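Local coordinates for hypothetical protein VPA1032 (Vibrio parahaemolyticus, PDB 1ZBP), which is of unknown function but belongs to the ImpE family and may be linked to type VI secretion, at residues 183-195 and 201-213. Residues are numbered along the deposited sequence; the frame is centred on the assembly and turned at random.
Sequences SLLESVWRPVEFD and EGEGHMPMTYVDS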
loop_
_atom_site.group_PDB
_atom_site.type_symbol
_atom_site.label_atom_id
_atom_site.label_comp_id
_atom_site.label_asym_id
_atom_site.label_seq_id
_atom_site.Cartn_x
_atom_site.Cartn_y
_atom_site.Cartn_z
ATOM N N SER A 183 -14.107 0.006 -7.507
ATOM C CA SER A 183 -13.493 -0.512 -8.716
ATOM C C SER A 183 -12.598 -1.657 -8.299
ATOM O O SER A 183 -12.234 -1.754 -7.134
ATOM C CB SER A 183 -12.635 0.567 -9.360
ATOM O OG SER A 183 -11.396 0.667 -8.668
ATOM N N LEU A 184 -12.235 -2.503 -9.259
ATOM C CA LEU A 184 -11.384 -3.664 -9.018
ATOM C C LEU A 184 -10.057 -3.287 -8.342
ATOM O O LEU A 184 -9.753 -3.741 -7.231
ATOM C CB LEU A 184 -11.079 -4.370 -10.349
ATOM C CG LEU A 184 -12.237 -4.653 -11.324
ATOM C CD1 LEU A 184 -11.685 -4.896 -12.716
ATOM C CD2 LEU A 184 -13.059 -5.862 -10.853
ATOM N N LEU A 185 -9.263 -2.466 -9.023
ATOM C CA LEU A 185 -7.965 -2.046 -8.499
ATOM C C LEU A 185 -8.080 -1.357 -7.135
ATOM O O LEU A 185 -7.266 -1.593 -6.238
ATOM C CB LEU A 185 -7.286 -1.113 -9.496
ATOM C CG LEU A 185 -5.927 -0.516 -9.107
ATOM C CD1 LEU A 185 -4.988 -1.606 -8.586
ATOM C CD2 LEU A 185 -5.332 0.170 -10.318
ATOM N N GLU A 186 -9.086 -0.504 -6.978
ATOM C CA GLU A 186 -9.265 0.187 -5.711
ATOM C C GLU A 186 -9.405 -0.762 -4.518
ATOM O O GLU A 186 -9.317 -0.333 -3.369
ATOM C CB GLU A 186 -10.468 1.135 -5.777
ATOM C CG GLU A 186 -10.299 2.309 -6.729
ATOM C CD GLU A 186 -11.356 3.374 -6.510
ATOM O OE1 GLU A 186 -12.313 3.094 -5.767
ATOM O OE2 GLU A 186 -11.241 4.488 -7.069
ATOM N N SER A 187 -9.619 -2.049 -4.780
ATOM C CA SER A 187 -9.741 -3.010 -3.685
ATOM C C SER A 187 -8.408 -3.129 -2.934
ATOM O O SER A 187 -8.409 -3.311 -1.713
ATOM C CB SER A 187 -10.199 -4.383 -4.206
ATOM O OG SER A 187 -9.312 -4.892 -5.184
ATOM N N VAL A 188 -7.284 -3.012 -3.653
ATOM C CA VAL A 188 -5.951 -3.071 -3.025
ATOM C C VAL A 188 -5.240 -1.700 -2.953
ATOM O O VAL A 188 -4.288 -1.543 -2.192
ATOM C CB VAL A 188 -4.999 -4.123 -3.710
ATOM C CG1 VAL A 188 -5.520 -5.538 -3.460
ATOM C CG2 VAL A 188 -4.887 -3.867 -5.190
ATOM N N TRP A 189 -5.684 -0.726 -3.755
ATOM C CA TRP A 189 -5.139 0.650 -3.734
ATOM C C TRP A 189 -6.363 1.501 -3.423
ATOM O O TRP A 189 -7.022 2.027 -4.331
ATOM C CB TRP A 189 -4.548 1.067 -5.092
ATOM C CG TRP A 189 -3.256 0.357 -5.437
ATOM C CD1 TRP A 189 -2.552 -0.476 -4.629
ATOM C CD2 TRP A 189 -2.521 0.433 -6.667
ATOM N NE1 TRP A 189 -1.424 -0.934 -5.273
ATOM C CE2 TRP A 189 -1.384 -0.394 -6.529
ATOM C CE3 TRP A 189 -2.716 1.119 -7.874
ATOM C CZ2 TRP A 189 -0.443 -0.562 -7.548
ATOM C CZ3 TRP A 189 -1.778 0.956 -8.890
ATOM C CH2 TRP A 189 -0.657 0.118 -8.719
ATOM N N ARG A 190 -6.659 1.631 -2.130
ATOM C CA ARG A 190 -7.851 2.332 -1.662
ATOM C C ARG A 190 -7.749 3.837 -1.489
ATOM O O ARG A 190 -6.777 4.356 -0.936
ATOM C CB ARG A 190 -8.316 1.701 -0.343
ATOM C CG ARG A 190 -9.811 1.870 -0.021
ATOM C CD ARG A 190 -10.711 1.021 -0.926
ATOM N NE ARG A 190 -10.480 -0.408 -0.735
ATOM C CZ ARG A 190 -10.813 -1.078 0.364
ATOM N NH1 ARG A 190 -10.566 -2.382 0.451
ATOM N NH2 ARG A 190 -11.416 -0.444 1.364
ATOM N N PRO A 191 -8.769 4.566 -1.972
ATOM C CA PRO A 191 -8.774 6.020 -1.850
ATOM C C PRO A 191 -8.940 6.356 -0.378
ATOM O O PRO A 191 -9.723 5.714 0.329
ATOM C CB PRO A 191 -9.991 6.433 -2.678
ATOM C CG PRO A 191 -10.074 5.333 -3.726
ATOM C CD PRO A 191 -9.844 4.112 -2.871
ATOM N N VAL A 192 -8.180 7.329 0.101
ATOM C CA VAL A 192 -8.287 7.712 1.498
ATOM C C VAL A 192 -8.249 9.222 1.650
ATOM O O VAL A 192 -7.608 9.926 0.861
ATOM C CB VAL A 192 -7.147 7.094 2.355
ATOM C CG1 VAL A 192 -7.225 5.569 2.331
ATOM C CG2 VAL A 192 -5.799 7.562 1.855
ATOM N N GLU A 193 -8.972 9.707 2.652
ATOM C CA GLU A 193 -9.036 11.129 2.983
ATOM C C GLU A 193 -8.329 11.219 4.324
ATOM O O GLU A 193 -8.665 10.473 5.241
ATOM C CB GLU A 193 -10.489 11.590 3.164
ATOM C CG GLU A 193 -11.002 12.581 2.116
ATOM C CD GLU A 193 -12.038 11.964 1.186
ATOM O OE1 GLU A 193 -13.002 11.339 1.699
ATOM O OE2 GLU A 193 -11.894 12.118 -0.051
ATOM N N PHE A 194 -7.357 12.115 4.446
ATOM C CA PHE A 194 -6.630 12.242 5.698
ATOM C C PHE A 194 -6.384 13.688 6.135
ATOM O O PHE A 194 -6.870 14.645 5.523
ATOM C CB PHE A 194 -5.290 11.516 5.576
ATOM C CG PHE A 194 -4.465 11.968 4.408
ATOM C CD1 PHE A 194 -3.825 13.202 4.421
ATOM C CD2 PHE A 194 -4.334 11.168 3.285
ATOM C CE1 PHE A 194 -3.056 13.627 3.329
ATOM C CE2 PHE A 194 -3.571 11.583 2.191
ATOM C CZ PHE A 194 -2.935 12.810 2.212
ATOM N N ASP A 195 -5.628 13.815 7.220
ATOM C CA ASP A 195 -5.242 15.088 7.816
ATOM C C ASP A 195 -4.092 14.706 8.724
ATOM O O ASP A 195 -4.302 14.332 9.872
ATOM C CB ASP A 195 -6.390 15.682 8.640
ATOM C CG ASP A 195 -5.978 16.931 9.420
ATOM O OD1 ASP A 195 -6.859 17.542 10.068
ATOM O OD2 ASP A 195 -4.784 17.308 9.395
ATOM N N GLU A 201 -4.725 18.804 5.405
ATOM C CA GLU A 201 -5.817 17.996 4.862
ATOM C C GLU A 201 -5.522 17.625 3.415
ATOM O O GLU A 201 -5.165 18.480 2.604
ATOM C CB GLU A 201 -7.139 18.756 4.928
ATOM C CG GLU A 201 -7.514 19.182 6.336
ATOM C CD GLU A 201 -8.987 19.543 6.465
ATOM O OE1 GLU A 201 -9.462 20.388 5.674
ATOM O OE2 GLU A 201 -9.663 18.989 7.361
ATOM N N GLY A 202 -5.667 16.346 3.089
ATOM C CA GLY A 202 -5.407 15.917 1.732
ATOM C C GLY A 202 -6.031 14.585 1.393
ATOM O O GLY A 202 -6.875 14.074 2.127
ATOM N N GLU A 203 -5.617 14.025 0.261
ATOM C CA GLU A 203 -6.124 12.738 -0.175
ATOM C C GLU A 203 -5.146 11.988 -1.068
ATOM O O GLU A 203 -4.285 12.578 -1.714
ATOM C CB GLU A 203 -7.448 12.910 -0.910
ATOM C CG GLU A 203 -7.428 13.890 -2.066
ATOM C CD GLU A 203 -8.796 14.013 -2.720
ATOM O OE1 GLU A 203 -9.806 13.806 -2.007
ATOM O OE2 GLU A 203 -8.865 14.324 -3.933
ATOM N N GLY A 204 -5.288 10.671 -1.085
ATOM C CA GLY A 204 -4.430 9.845 -1.903
ATOM C C GLY A 204 -4.945 8.427 -1.880
ATOM O O GLY A 204 -6.141 8.191 -1.670
ATOM N N HIS A 205 -4.036 7.484 -2.105
ATOM C CA HIS A 205 -4.367 6.067 -2.095
ATOM C C HIS A 205 -3.390 5.351 -1.177
ATOM O O HIS A 205 -2.208 5.711 -1.100
ATOM C CB HIS A 205 -4.270 5.478 -3.506
ATOM C CG HIS A 205 -5.321 5.991 -4.435
ATOM N ND1 HIS A 205 -6.334 5.194 -4.922
ATOM C CD2 HIS A 205 -5.544 7.230 -4.936
ATOM C CE1 HIS A 205 -7.137 5.922 -5.680
ATOM N NE2 HIS A 205 -6.681 7.161 -5.705
HETATM N N MSE A 206 -3.903 4.341 -0.484
HETATM C CA MSE A 206 -3.121 3.533 0.436
HETATM C C MSE A 206 -3.064 2.096 -0.070
HETATM O O MSE A 206 -4.106 1.475 -0.305
HETATM C CB MSE A 206 -3.774 3.537 1.819
HETATM C CG MSE A 206 -3.054 2.671 2.837
HETATM SE SE MSE A 206 -3.748 2.749 4.635
HETATM C CE MSE A 206 -2.868 4.359 5.266
ATOM N N PRO A 207 -1.854 1.557 -0.278
ATOM C CA PRO A 207 -1.839 0.173 -0.746
ATOM C C PRO A 207 -2.414 -0.665 0.405
ATOM O O PRO A 207 -1.958 -0.573 1.540
ATOM C CB PRO A 207 -0.349 -0.082 -1.035
ATOM C CG PRO A 207 0.355 0.836 -0.103
ATOM C CD PRO A 207 -0.493 2.103 -0.188
HETATM N N MSE A 208 -3.437 -1.453 0.098
HETATM C CA MSE A 208 -4.142 -2.290 1.064
HETATM C C MSE A 208 -3.462 -3.641 1.323
HETATM O O MSE A 208 -3.887 -4.390 2.195
HETATM C CB MSE A 208 -5.575 -2.514 0.552
HETATM C CG MSE A 208 -6.693 -2.175 1.522
HETATM SE SE MSE A 208 -6.569 -0.432 2.379
HETATM C CE MSE A 208 -7.994 -0.722 3.685
ATOM N N THR A 209 -2.401 -3.938 0.578
ATOM C CA THR A 209 -1.685 -5.210 0.716
ATOM C C THR A 209 -0.191 -4.977 0.959
ATOM O O THR A 209 0.331 -3.934 0.606
ATOM C CB THR A 209 -1.853 -6.056 -0.567
ATOM O OG1 THR A 209 -1.423 -7.399 -0.315
ATOM C CG2 THR A 209 -1.027 -5.480 -1.691
ATOM N N TYR A 210 0.497 -5.938 1.567
ATOM C CA TYR A 210 1.927 -5.773 1.809
ATOM C C TYR A 210 2.736 -5.800 0.524
ATOM O O TYR A 210 2.312 -6.378 -0.462
ATOM C CB TYR A 210 2.437 -6.846 2.775
ATOM C CG TYR A 210 1.932 -6.632 4.171
ATOM C CD1 TYR A 210 2.252 -5.464 4.878
ATOM C CD2 TYR A 210 1.075 -7.546 4.766
ATOM C CE1 TYR A 210 1.724 -5.218 6.135
ATOM C CE2 TYR A 210 0.548 -7.305 6.015
ATOM C CZ TYR A 210 0.874 -6.146 6.692
ATOM O OH TYR A 210 0.349 -5.939 7.940
ATOM N N VAL A 211 3.914 -5.183 0.551
ATOM C CA VAL A 211 4.773 -5.110 -0.626
ATOM C C VAL A 211 5.345 -6.459 -1.069
ATOM O O VAL A 211 5.580 -6.678 -2.260
ATOM C CB VAL A 211 5.924 -4.072 -0.409
ATOM C CG1 VAL A 211 6.959 -4.608 0.573
ATOM C CG2 VAL A 211 6.559 -3.713 -1.737
ATOM N N ASP A 212 5.542 -7.371 -0.124
ATOM C CA ASP A 212 6.080 -8.687 -0.455
ATOM C C ASP A 212 5.042 -9.707 -0.935
ATOM O O ASP A 212 5.410 -10.795 -1.370
ATOM C CB ASP A 212 6.835 -9.274 0.743
ATOM C CG ASP A 212 8.151 -8.577 0.996
ATOM O OD1 ASP A 212 9.028 -8.611 0.102
ATOM O OD2 ASP A 212 8.321 -7.988 2.088
ATOM N N SER A 213 3.757 -9.374 -0.872
ATOM C CA SER A 213 2.734 -10.325 -1.300
ATOM C C SER A 213 3.079 -10.952 -2.655
ATOM O O SER A 213 3.372 -10.244 -3.625
ATOM C CB SER A 213 1.347 -9.661 -1.314
ATOM O OG SER A 213 1.375 -8.394 -1.916
#
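The antiparallel beta hairpin of strands 189-195 and 202-207 shows how a glycine lets an aromatic ring lie across a neighbouring strand. F194 turns its ring over the partner backbone: CG sits between the backbone N and the carbonyl carbon (chi1 55°), and one face covers the G202-E203 peptide, with F194 CZ 3.5 Å from E203 N. G202 makes way for the ring, since a CB there would crowd CE1. G204 also has no side chain on this face, where V192 CG1 meets M206 CB at 4.0 Å, the two side chains crossing at about a right angle. Along the hairpin, backbone bonds join F194 with G202, V192 with G204 and R190 with M206; the V192 N to G204 O bond measures 2.8 Å. Strand 202-207 is an outermost strand of the chain's eight-stranded antiparallel sheet, and 189-195 pairs on its other side with strand 173-178. On the opposite face, P191 CA lies over the H205 ring in a CH-pi contact, 4.2 Å from its centroid. H205 ND1 donates to W189 O at 3.3 Å; the oxygen lies in the ring plane, but the donor stands well above the W189 carbonyl plane, not on a lone pair. Helix 65-84 touches H205 through L74. Farther along, E193 OE2 and E203 OE1 stand 3.3 Å apart, a like-charge approach that may raise the pKa of one carboxylate, though solvent can screen it. The selenomethionine M208 lays CG over one face of the R190 guanidinium, whose NE and NH1 bond E186 O and S187 O and whose NH2 bonds K179 O.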